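Local coordinates for protein ORF14 (Streptomyces clavuligerus, PDB 2WPX) that binds acetyl-CoA and, as a tandem GCN5-related N-acetyltransferase of the clavulanic acid pathway, probably transfers acyl groups to a substrate, at residues 44-49 and 73-78; 178-183 and 278-283; 191-196 and 246-251; 252-257 and 262-267; 283-288 and 311-316. All coordinates share one frame; numbering follows the deposited sequence.

Contact 1: residues 44-49 and 73-78; sequences VDMVGS and ALRLAL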
# COMPACT_ATOMS: atom_id res chain seq x y z
N VAL A 44 -14.05 8.23 -0.18
CA VAL A 44 -13.43 9.00 0.89
C VAL A 44 -11.91 8.90 0.84
O VAL A 44 -11.19 9.91 0.76
CB VAL A 44 -14.01 8.57 2.26
CG1 VAL A 44 -13.33 9.36 3.48
CG2 VAL A 44 -15.57 8.79 2.21
N ASP A 45 -11.41 7.65 0.87
CA ASP A 45 -9.97 7.40 0.71
C ASP A 45 -9.41 8.10 -0.53
O ASP A 45 -8.41 8.85 -0.46
CB ASP A 45 -9.77 5.89 0.65
CG ASP A 45 -8.33 5.48 0.55
OD1 ASP A 45 -8.10 4.39 -0.01
OD2 ASP A 45 -7.44 6.21 1.04
N MET A 46 -10.04 7.88 -1.68
CA MET A 46 -9.47 8.40 -2.93
C MET A 46 -9.40 9.93 -2.98
O MET A 46 -8.38 10.49 -3.36
CB MET A 46 -10.18 7.88 -4.17
CG MET A 46 -10.01 6.39 -4.43
SD MET A 46 -8.36 5.62 -4.33
CE MET A 46 -7.41 6.69 -5.25
N VAL A 47 -10.51 10.56 -2.63
CA VAL A 47 -10.60 11.98 -2.72
C VAL A 47 -9.66 12.58 -1.70
O VAL A 47 -9.01 13.59 -1.97
CB VAL A 47 -12.05 12.52 -2.53
CG1 VAL A 47 -12.03 14.09 -2.44
CG2 VAL A 47 -12.98 12.01 -3.67
N GLY A 48 -9.54 11.97 -0.54
CA GLY A 48 -8.60 12.48 0.42
C GLY A 48 -7.20 12.22 -0.10
O GLY A 48 -6.29 12.97 0.28
N SER A 49 -7.02 11.20 -0.94
CA SER A 49 -5.67 10.95 -1.48
C SER A 49 -5.19 12.08 -2.42
O SER A 49 -3.99 12.15 -2.77
CB SER A 49 -5.55 9.61 -2.19
OG SER A 49 -6.08 9.68 -3.51
N ALA A 73 -6.16 8.12 -16.37
CA ALA A 73 -5.67 8.93 -15.27
C ALA A 73 -4.22 8.58 -15.08
O ALA A 73 -3.84 7.44 -15.25
CB ALA A 73 -6.45 8.60 -14.02
N LEU A 74 -3.41 9.57 -14.76
CA LEU A 74 -2.02 9.34 -14.41
C LEU A 74 -1.70 10.02 -13.09
O LEU A 74 -1.95 11.18 -12.96
CB LEU A 74 -1.12 9.97 -15.47
CG LEU A 74 0.37 10.09 -15.17
CD1 LEU A 74 1.05 8.73 -15.25
CD2 LEU A 74 1.02 11.10 -16.15
N ARG A 75 -1.11 9.33 -12.13
CA ARG A 75 -0.77 9.99 -10.87
C ARG A 75 0.70 9.73 -10.57
O ARG A 75 1.12 8.57 -10.54
CB ARG A 75 -1.63 9.45 -9.72
CG ARG A 75 -3.18 9.55 -9.95
CD ARG A 75 -3.99 9.52 -8.58
NE ARG A 75 -3.59 10.58 -7.63
CZ ARG A 75 -3.90 10.55 -6.34
NH1 ARG A 75 -4.63 9.54 -5.87
NH2 ARG A 75 -3.49 11.51 -5.52
N LEU A 76 1.46 10.79 -10.35
CA LEU A 76 2.84 10.66 -9.92
C LEU A 76 3.01 11.05 -8.50
O LEU A 76 2.39 12.00 -8.04
CB LEU A 76 3.75 11.56 -10.73
CG LEU A 76 4.01 11.11 -12.16
CD1 LEU A 76 5.26 11.80 -12.62
CD2 LEU A 76 4.09 9.58 -12.30
N ALA A 77 3.91 10.37 -7.81
CA ALA A 77 4.30 10.82 -6.45
C ALA A 77 5.74 11.18 -6.55
O ALA A 77 6.54 10.43 -7.10
CB ALA A 77 4.07 9.70 -5.39
N LEU A 78 6.08 12.36 -6.06
CA LEU A 78 7.46 12.84 -6.16
C LEU A 78 8.03 12.96 -4.77
O LEU A 78 7.71 13.90 -4.04
CB LEU A 78 7.54 14.22 -6.86
CG LEU A 78 7.08 14.37 -8.33
CD1 LEU A 78 7.66 13.35 -9.28
CD2 LEU A 78 5.61 14.42 -8.42

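Contact 2: residues 178-183 and 278-283; sequences AGYSLV and HALGTL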
# COMPACT_ATOMS: atom_id res chain seq x y z
N ALA A 178 6.43 -14.87 29.45
CA ALA A 178 6.88 -14.27 30.70
C ALA A 178 7.85 -13.17 30.36
O ALA A 178 8.65 -13.30 29.44
CB ALA A 178 7.53 -15.31 31.58
N GLY A 179 7.77 -12.07 31.08
CA GLY A 179 8.60 -10.91 30.77
C GLY A 179 7.92 -9.91 29.86
O GLY A 179 8.43 -8.77 29.70
N TYR A 180 6.80 -10.30 29.23
CA TYR A 180 6.15 -9.38 28.24
C TYR A 180 4.76 -8.88 28.61
O TYR A 180 4.08 -9.50 29.37
CB TYR A 180 6.13 -10.00 26.84
CG TYR A 180 7.52 -10.29 26.33
CD1 TYR A 180 8.16 -11.50 26.66
CD2 TYR A 180 8.21 -9.35 25.56
CE1 TYR A 180 9.45 -11.76 26.22
CE2 TYR A 180 9.49 -9.59 25.13
CZ TYR A 180 10.10 -10.81 25.46
OH TYR A 180 11.37 -11.05 24.99
N SER A 181 4.34 -7.74 28.07
CA SER A 181 2.91 -7.46 28.11
C SER A 181 2.39 -6.84 26.84
O SER A 181 3.09 -6.10 26.15
CB SER A 181 2.53 -6.63 29.32
OG SER A 181 3.46 -5.61 29.44
N LEU A 182 1.13 -7.14 26.54
CA LEU A 182 0.47 -6.64 25.34
C LEU A 182 -0.06 -5.26 25.60
O LEU A 182 -0.69 -5.05 26.62
CB LEU A 182 -0.70 -7.54 25.05
CG LEU A 182 -0.12 -8.80 24.44
CD1 LEU A 182 -1.26 -9.57 23.85
CD2 LEU A 182 0.86 -8.42 23.32
N VAL A 183 0.18 -4.33 24.69
CA VAL A 183 -0.55 -3.03 24.69
C VAL A 183 -1.27 -2.80 23.32
O VAL A 183 -0.83 -3.33 22.26
CB VAL A 183 0.42 -1.84 25.02
CG1 VAL A 183 1.42 -1.61 23.86
CG2 VAL A 183 -0.32 -0.53 25.33
N HIS A 278 10.50 -15.76 20.61
CA HIS A 278 9.39 -15.88 21.55
C HIS A 278 8.03 -15.91 20.86
O HIS A 278 6.99 -15.78 21.51
CB HIS A 278 9.42 -14.71 22.52
CG HIS A 278 10.71 -14.60 23.28
ND1 HIS A 278 11.81 -13.91 22.80
CD2 HIS A 278 11.10 -15.15 24.45
CE1 HIS A 278 12.82 -14.04 23.64
NE2 HIS A 278 12.41 -14.78 24.66
N ALA A 279 8.02 -16.06 19.53
CA ALA A 279 6.72 -16.08 18.82
C ALA A 279 5.88 -14.80 19.00
O ALA A 279 4.65 -14.84 18.99
CB ALA A 279 5.90 -17.29 19.24
N LEU A 280 6.55 -13.67 19.13
CA LEU A 280 5.89 -12.36 19.16
C LEU A 280 5.06 -12.06 17.90
O LEU A 280 3.96 -11.54 17.98
CB LEU A 280 6.94 -11.28 19.35
CG LEU A 280 7.22 -10.90 20.79
CD1 LEU A 280 6.66 -11.89 21.79
CD2 LEU A 280 8.65 -10.54 21.06
N GLY A 281 5.54 -12.45 16.73
CA GLY A 281 4.78 -12.09 15.51
C GLY A 281 3.43 -12.77 15.38
O GLY A 281 2.45 -12.16 14.96
N THR A 282 3.38 -14.07 15.71
CA THR A 282 2.11 -14.76 15.80
C THR A 282 1.22 -14.15 16.89
O THR A 282 0.06 -13.91 16.68
CB THR A 282 2.31 -16.26 16.01
OG1 THR A 282 3.03 -16.78 14.88
CG2 THR A 282 0.97 -16.97 16.07
N LEU A 283 1.78 -13.89 18.06
CA LEU A 283 0.95 -13.40 19.15
C LEU A 283 0.39 -12.04 18.76
O LEU A 283 -0.78 -11.79 18.91
CB LEU A 283 1.76 -13.25 20.43
CG LEU A 283 1.10 -12.37 21.49
CD1 LEU A 283 -0.08 -13.09 22.12
CD2 LEU A 283 2.11 -11.95 22.53

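Contact 3: residues 191-196 and 246-251; sequences DEYAVP and GALAGY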
# COMPACT_ATOMS: atom_id res chain seq x y z
N ASP A 191 2.32 9.18 22.43
CA ASP A 191 3.70 9.67 22.52
C ASP A 191 4.68 8.61 23.07
O ASP A 191 5.78 8.48 22.57
CB ASP A 191 3.76 10.91 23.44
CG ASP A 191 2.92 12.09 22.92
OD1 ASP A 191 2.12 11.91 21.96
OD2 ASP A 191 3.05 13.20 23.48
N GLU A 192 4.26 7.88 24.09
CA GLU A 192 5.07 6.89 24.74
C GLU A 192 5.70 5.89 23.78
O GLU A 192 6.84 5.44 24.02
CB GLU A 192 4.17 6.16 25.73
CG GLU A 192 4.84 5.13 26.55
CD GLU A 192 3.94 4.63 27.68
OE1 GLU A 192 4.42 3.88 28.56
OE2 GLU A 192 2.74 4.99 27.71
N TYR A 193 4.96 5.53 22.71
CA TYR A 193 5.40 4.47 21.80
C TYR A 193 5.88 4.89 20.45
O TYR A 193 6.27 4.04 19.66
CB TYR A 193 4.36 3.39 21.58
CG TYR A 193 3.88 2.79 22.84
CD1 TYR A 193 2.59 2.98 23.25
CD2 TYR A 193 4.72 2.08 23.65
CE1 TYR A 193 2.13 2.45 24.43
CE2 TYR A 193 4.27 1.58 24.83
CZ TYR A 193 2.97 1.76 25.21
OH TYR A 193 2.49 1.24 26.36
N ALA A 194 5.90 6.20 20.21
CA ALA A 194 6.27 6.75 18.94
C ALA A 194 7.74 6.54 18.65
O ALA A 194 8.12 5.96 17.60
CB ALA A 194 5.89 8.30 18.89
N VAL A 195 8.60 7.02 19.56
CA VAL A 195 10.04 6.82 19.30
C VAL A 195 10.42 5.31 19.30
O VAL A 195 11.19 4.87 18.46
CB VAL A 195 10.95 7.69 20.19
CG1 VAL A 195 12.42 7.31 20.03
CG2 VAL A 195 10.78 9.16 19.81
N PRO A 196 9.86 4.51 20.23
CA PRO A 196 10.15 3.08 20.24
C PRO A 196 9.71 2.38 18.93
O PRO A 196 10.41 1.48 18.47
CB PRO A 196 9.35 2.58 21.45
CG PRO A 196 9.40 3.78 22.43
CD PRO A 196 9.34 4.99 21.53
N GLY A 246 11.62 -2.16 29.42
CA GLY A 246 10.62 -1.32 28.68
C GLY A 246 10.76 -1.09 27.17
O GLY A 246 10.10 -0.25 26.59
N ALA A 247 11.65 -1.79 26.51
CA ALA A 247 11.71 -1.64 25.08
C ALA A 247 10.44 -2.23 24.49
O ALA A 247 9.90 -3.26 24.98
CB ALA A 247 12.96 -2.39 24.51
N LEU A 248 9.99 -1.60 23.42
CA LEU A 248 8.95 -2.13 22.57
C LEU A 248 9.51 -3.25 21.74
O LEU A 248 10.23 -3.01 20.80
CB LEU A 248 8.35 -1.04 21.69
CG LEU A 248 7.23 -1.47 20.78
CD1 LEU A 248 6.02 -1.58 21.61
CD2 LEU A 248 7.09 -0.33 19.78
N ALA A 249 9.18 -4.47 22.13
CA ALA A 249 9.76 -5.67 21.59
C ALA A 249 9.11 -6.00 20.23
O ALA A 249 9.67 -6.75 19.40
CB ALA A 249 9.57 -6.81 22.61
N GLY A 250 7.93 -5.43 19.99
CA GLY A 250 7.21 -5.72 18.78
C GLY A 250 5.94 -4.93 18.62
O GLY A 250 5.34 -4.43 19.61
N TYR A 251 5.49 -4.83 17.36
CA TYR A 251 4.19 -4.32 17.13
C TYR A 251 3.67 -4.56 15.72
O TYR A 251 4.38 -5.05 14.85
CB TYR A 251 4.17 -2.85 17.49
CG TYR A 251 4.23 -1.95 16.33
CD1 TYR A 251 5.27 -2.01 15.46
CD2 TYR A 251 3.24 -1.03 16.12
CE1 TYR A 251 5.31 -1.17 14.36
CE2 TYR A 251 3.28 -0.18 15.07
CZ TYR A 251 4.30 -0.27 14.18
OH TYR A 251 4.31 0.60 13.12

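Contact 4: residues 252-257 and 262-267; sequences TSVSKT and AYALQG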
# COMPACT_ATOMS: atom_id res chain seq x y z
N THR A 252 2.42 -4.21 15.51
CA THR A 252 1.74 -4.57 14.32
C THR A 252 0.52 -3.65 14.17
O THR A 252 0.10 -3.02 15.12
CB THR A 252 1.30 -6.06 14.39
OG1 THR A 252 0.77 -6.45 13.13
CG2 THR A 252 0.24 -6.27 15.44
N SER A 253 -0.04 -3.57 12.97
CA SER A 253 -1.21 -2.72 12.71
C SER A 253 -2.12 -3.24 11.59
O SER A 253 -1.65 -3.88 10.64
CB SER A 253 -0.74 -1.33 12.27
OG SER A 253 0.15 -1.51 11.20
N VAL A 254 -3.41 -2.94 11.74
CA VAL A 254 -4.41 -3.00 10.70
C VAL A 254 -4.95 -1.55 10.38
O VAL A 254 -5.12 -0.67 11.27
CB VAL A 254 -5.57 -3.97 11.04
CG1 VAL A 254 -6.65 -3.96 9.97
CG2 VAL A 254 -5.05 -5.42 11.15
N SER A 255 -5.23 -1.33 9.10
CA SER A 255 -5.72 -0.08 8.61
C SER A 255 -7.09 -0.42 8.03
O SER A 255 -7.28 -1.47 7.42
CB SER A 255 -4.72 0.39 7.52
OG SER A 255 -5.17 1.53 6.87
N LYS A 256 -8.08 0.43 8.23
CA LYS A 256 -9.45 0.12 7.76
C LYS A 256 -9.99 1.39 7.12
O LYS A 256 -9.94 2.43 7.76
CB LYS A 256 -10.32 -0.24 8.95
CG LYS A 256 -11.81 -0.27 8.68
CD LYS A 256 -12.18 -1.72 8.26
CE LYS A 256 -13.38 -1.79 7.27
NZ LYS A 256 -13.15 -0.92 6.04
N THR A 257 -10.47 1.31 5.88
CA THR A 257 -11.11 2.47 5.18
C THR A 257 -12.56 2.75 5.67
O THR A 257 -13.21 1.92 6.32
CB THR A 257 -11.05 2.36 3.64
OG1 THR A 257 -11.67 1.15 3.23
CG2 THR A 257 -9.64 2.32 3.09
N ALA A 262 -16.35 -5.00 4.86
CA ALA A 262 -15.80 -6.35 4.85
C ALA A 262 -14.30 -6.43 4.56
O ALA A 262 -13.75 -7.51 4.55
CB ALA A 262 -16.59 -7.22 3.77
N TYR A 263 -13.64 -5.32 4.28
CA TYR A 263 -12.24 -5.42 3.90
C TYR A 263 -11.33 -4.70 4.90
O TYR A 263 -11.71 -3.72 5.48
CB TYR A 263 -12.00 -4.83 2.51
CG TYR A 263 -12.57 -5.61 1.36
CD1 TYR A 263 -11.72 -6.30 0.48
CD2 TYR A 263 -13.95 -5.68 1.15
CE1 TYR A 263 -12.19 -6.99 -0.56
CE2 TYR A 263 -14.45 -6.38 0.06
CZ TYR A 263 -13.55 -7.03 -0.77
OH TYR A 263 -13.98 -7.73 -1.83
N ALA A 264 -10.12 -5.20 5.09
CA ALA A 264 -9.19 -4.49 5.96
C ALA A 264 -7.78 -4.79 5.51
O ALA A 264 -7.53 -5.71 4.73
CB ALA A 264 -9.46 -4.86 7.45
N LEU A 265 -6.86 -3.95 5.92
CA LEU A 265 -5.47 -4.10 5.46
C LEU A 265 -4.57 -4.40 6.67
O LEU A 265 -4.60 -3.69 7.66
CB LEU A 265 -5.06 -2.87 4.65
CG LEU A 265 -3.72 -2.66 3.96
CD1 LEU A 265 -2.58 -2.59 4.96
CD2 LEU A 265 -3.43 -3.71 2.86
N GLN A 266 -3.83 -5.50 6.63
CA GLN A 266 -2.86 -5.80 7.68
C GLN A 266 -1.57 -5.24 7.28
O GLN A 266 -1.06 -5.54 6.21
CB GLN A 266 -2.70 -7.31 7.88
CG GLN A 266 -1.72 -7.70 9.01
CD GLN A 266 -1.64 -9.21 9.22
OE1 GLN A 266 -2.40 -9.76 10.03
NE2 GLN A 266 -0.75 -9.90 8.48
N GLY A 267 -1.00 -4.39 8.13
CA GLY A 267 0.28 -3.75 7.80
C GLY A 267 1.46 -4.53 8.39
O GLY A 267 1.32 -5.67 8.84
O HOH W 1 -9.78 -1.30 4.86

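Contact 5: residues 283-288 and 311-316; sequences LLKLAN and HPMIAV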
# COMPACT_ATOMS: atom_id res chain seq x y z
N LEU A 283 1.78 -13.89 18.06
CA LEU A 283 0.95 -13.40 19.15
C LEU A 283 0.39 -12.04 18.76
O LEU A 283 -0.78 -11.79 18.91
CB LEU A 283 1.76 -13.25 20.43
CG LEU A 283 1.10 -12.37 21.49
CD1 LEU A 283 -0.08 -13.09 22.12
CD2 LEU A 283 2.11 -11.95 22.53
N LEU A 284 1.25 -11.16 18.27
CA LEU A 284 0.88 -9.84 17.82
C LEU A 284 -0.24 -9.85 16.71
O LEU A 284 -1.23 -9.15 16.84
CB LEU A 284 2.13 -9.06 17.42
CG LEU A 284 2.95 -8.52 18.60
CD1 LEU A 284 4.19 -7.81 18.09
CD2 LEU A 284 2.15 -7.55 19.52
N LYS A 285 -0.10 -10.65 15.66
CA LYS A 285 -1.14 -10.63 14.61
C LYS A 285 -2.48 -11.11 15.10
O LYS A 285 -3.52 -10.54 14.73
CB LYS A 285 -0.74 -11.43 13.37
CG LYS A 285 0.39 -10.83 12.63
CD LYS A 285 0.83 -11.84 11.60
CE LYS A 285 1.25 -11.15 10.32
NZ LYS A 285 2.64 -10.80 10.55
N LEU A 286 -2.46 -12.15 15.95
CA LEU A 286 -3.69 -12.73 16.44
C LEU A 286 -4.33 -11.81 17.45
O LEU A 286 -5.55 -11.62 17.40
CB LEU A 286 -3.48 -14.10 17.03
CG LEU A 286 -3.34 -15.16 15.96
CD1 LEU A 286 -2.84 -16.37 16.68
CD2 LEU A 286 -4.68 -15.46 15.30
N ALA A 287 -3.54 -11.23 18.35
CA ALA A 287 -4.13 -10.28 19.31
C ALA A 287 -4.66 -9.05 18.57
O ALA A 287 -5.75 -8.58 18.88
CB ALA A 287 -3.08 -9.84 20.42
N ASN A 288 -3.90 -8.51 17.61
CA ASN A 288 -4.40 -7.35 16.84
C ASN A 288 -5.63 -7.66 15.99
O ASN A 288 -6.50 -6.82 15.83
CB ASN A 288 -3.32 -6.75 15.94
CG ASN A 288 -3.48 -5.23 15.76
OD1 ASN A 288 -3.26 -4.70 14.66
ND2 ASN A 288 -3.86 -4.52 16.84
N HIS A 311 10.96 -14.64 4.71
CA HIS A 311 10.42 -15.97 5.04
C HIS A 311 9.74 -16.09 6.39
O HIS A 311 8.64 -16.62 6.48
CB HIS A 311 11.52 -17.02 4.86
CG HIS A 311 12.12 -16.95 3.50
ND1 HIS A 311 11.34 -17.06 2.36
CD2 HIS A 311 13.38 -16.69 3.09
CE1 HIS A 311 12.12 -16.90 1.30
NE2 HIS A 311 13.35 -16.67 1.72
N PRO A 312 10.40 -15.57 7.44
CA PRO A 312 9.85 -15.56 8.81
C PRO A 312 8.38 -15.04 8.92
O PRO A 312 7.49 -15.77 9.42
CB PRO A 312 10.83 -14.67 9.55
CG PRO A 312 12.14 -14.80 8.75
CD PRO A 312 11.72 -14.92 7.34
N MET A 313 8.11 -13.81 8.45
CA MET A 313 6.75 -13.28 8.48
C MET A 313 5.86 -14.01 7.50
O MET A 313 4.67 -14.21 7.75
CB MET A 313 6.66 -11.75 8.22
CG MET A 313 7.12 -10.82 9.37
SD MET A 313 7.22 -11.52 11.07
CE MET A 313 5.52 -11.48 11.60
N ILE A 314 6.41 -14.41 6.36
CA ILE A 314 5.60 -15.27 5.47
C ILE A 314 5.16 -16.57 6.22
O ILE A 314 4.00 -17.01 6.16
CB ILE A 314 6.38 -15.62 4.21
CG1 ILE A 314 6.45 -14.37 3.29
CG2 ILE A 314 5.70 -16.75 3.51
CD1 ILE A 314 7.28 -14.55 1.99
N ALA A 315 6.09 -17.18 6.93
CA ALA A 315 5.77 -18.37 7.72
C ALA A 315 4.70 -18.04 8.76
O ALA A 315 3.75 -18.78 8.97
CB ALA A 315 7.01 -18.89 8.35
N VAL A 316 4.81 -16.88 9.39
CA VAL A 316 3.73 -16.48 10.28
C VAL A 316 2.38 -16.23 9.62
O VAL A 316 1.34 -16.63 10.17
CB VAL A 316 4.13 -15.28 11.10
CG1 VAL A 316 2.94 -14.83 11.94
CG2 VAL A 316 5.28 -15.71 12.04

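Contact 1: residues 44-49 and 73-78
R75 bridges from strand 69-79 to helix 43-51, where its guanidinium takes hold of S49. The two CA atoms are 10.6 Å apart, a gap bridged mainly by the long arginine side chain. From CB the chain runs toward the helix through CG and CD, with a bend at the CG-CD bond (chi3 57°), and on through NE to CZ; the side chain also touches Q89 of strand 84-92. The contact proper starts at the two terminal nitrogens. NH1 gives a hydrogen bond to S49 OG at 2.8 Å, the acceptor standing 18° out of the guanidinium plane. NH2 donates to the main-chain S49 O at 2.9 Å, and here the acceptor is almost in that plane. At the carbonyl, however, NH2 arrives from above, 59° out of the carbonyl plane, so the bond does not follow a lone pair. The grip is therefore end-on, one nitrogen to each of two oxygens of a single residue. Beside it, the methyl CE of M46 approaches the guanidinium edge, 4.0 Å from NH1; the bends of the methionine at chi2 and chi3 bring it round. NH2 also forms a salt bridge with D61 OD2. Two neutral oxygens can orient the guanidinium without neutralising it, so the compensation of this buried positive charge probably rests largely on D61.

Contact 2: residues 178-183 and 278-283
Y180 places its hydroxyl over one face of the H278 imidazole, with OH 3.5 Å above that plane and displaced toward the rim. The nearest ring atoms, CE1 and ND1 of H278, are each 3.6 Å from Y180 OH. The pair is an edge-to-face contact: the tyrosine edge is directed at the histidine face, the centroids are 5.4 Å apart, and the planes make 51°, well short of perpendicular. The phenol itself has its hydrogen bond with H275 ND1. Beside the hydroxyl, Y180 CE2 packs against L280 CD2 at 4.3 Å. Two residues on along the strand, L182 and L283 reach toward each other tip to tip, their CD2 methyls 3.8 Å apart; L283 gets there with CG anti to the backbone N (chi1 163°). L182 also lies on L284 and A287 of the same helix. The contact packs the first turns of helix 280-295 against strand 180-185, an outermost strand of this chain, and A279 is the N-cap of that helix. Helix-on-sheet packing of this kind fits the GNAT fold, whose acyl-CoA loop usually precedes such a helix; the acetyl-CoA bound here, however, lies in the other GNAT half.

Contact 3: residues 191-196 and 246-251
Y193 and P196, three residues apart on helix 191-199, both turn toward L248 of strand 247-256. Walking along the helix, E192 contributes indirectly: its CG lies 4.0 Å above one face of the Y193 ring, near the rim, and so packs against the ring that meets the strand. Y193 comes next. Its CD2 is 4.4 Å from L248 CD1, an oblique and rather loose approach, while the same ring is nearly parallel to that of W185 and touches V183 and V241, which places it against two further strands. P196 then makes the tighter half of the contact. Having no N-H, it leaves the helix without a bond to the preceding turn, and a kink is found there; its CA comes within 5.8 Å of that of L248. P196 CB meets L248 CB at 3.8 Å and L248 CD2 at 4.0 Å, and CD2 also reaches P196 C at 3.9 Å. The leucine can do this because its CG is anti to the backbone N (chi1 -179°), which carries the methyls toward the helix. L248 also touches V197 of the helix and L200 just after it. Just beyond L248, A249 and G250 face A240 in a classic beta bulge. With no hydrogen bond across the two segments, between them the helix meets the strand through apolar packing alone, so the chemistry of the contact imposes little directional constraint.

Contact 4: residues 252-257 and 262-267
S253 O accepts from G267 N at 2.6 Å with an N-H...O angle of 160°, the first of three main-chain bonds between the segments. S255 and L265 supply the other two as a hydrogen-bonded antiparallel pair: S255 N donates to L265 O at 2.8 Å, and L265 N returns to S255 O at 2.9 Å. L265 O has a further close neighbour in V254 CA, 3.1 Å away in a CA-H...O contact. V254 and Q266 form the intervening non-hydrogen-bonded pair; their polar main-chain atoms look outward, V254 bonding with Y236 and Q266 O accepting from T304 OG1. This is the beta hairpin of strands 247-256 and 263-271 in the second GNAT half, and its strand directions differ by 155°. On one face V254 CG1 lies 3.9 Å from A264 CB, while S255 and L265 occupy the other, where S255 OG bonds to R233 NH1. Near the turn direct pairing gives way to a bridging water, which accepts from T257 N at 2.9 Å and donates to Y263 O at 3.2 Å. The K256 chain, bent at chi2 and chi4, brings NZ to T257 O and to N260 O, where carbonyls of the turn accept from it. T252 OG1 is hydrogen-bonded to T269 OG1.

Contact 5: residues 283-288 and 311-316
K285 carries the whole of its helix's side of this contact, meeting V316 with its aliphatic stem and M313 with its end. The apolar part comes first: K285 CD lies 3.7 Å from V316 CG1, the side chains crossing at a slant. The valine presents this methyl because CG1 is anti to the backbone N (chi1 176°). At the far end, the bends of M313 at chi2 and chi3 bring its methyl CE near K285 NZ; the modelled separation of these two atoms, 3.1 Å, is doubtfully short for a nitrogen and a methyl carbon. As to polar interactions, no hydrogen bond joins the two segments. K285 NZ is hydrogen-bonded to T269 OG1 of strand 263-271, and the lysine reaches it through bends at chi3 and chi4. K285 is a buried residue, and the T269 bond gives its ammonium a polar partner. As to geometry, the backbones stay well apart, the nearest CA atoms, of K285 and V316, being 8.8 Å from each other, so only side chains bridge the gap. Two helices of the second GNAT half, 280-295 and 311-319, touch here through a few side chains, with strand 301-307 between them in sequence, an order that agrees with the C-terminal part of the GNAT fold.

Contact 1 belongs to the acetyl-CoA-binding GNAT half, with the R75 side chain about 10 Å from the bound acetyl-CoA; contacts 2 to 5 lie away from that site. Contacts 1 and 4, centres 19 Å apart, meet where D45 OD1 packs 4.0 Å from T257 CG2, and D45 forms salt bridges with R231 and R233, so the two GNAT halves are joined there. Contacts 2 and 5 share L283 on helix 280-295, their centres 11 Å apart. Contacts 3 and 4 occupy successive parts of strand 247-256. Contacts 2 and 3 touch through Y180 and A249, and contacts 1 and 2 are the most distant, with centres 37 Å apart.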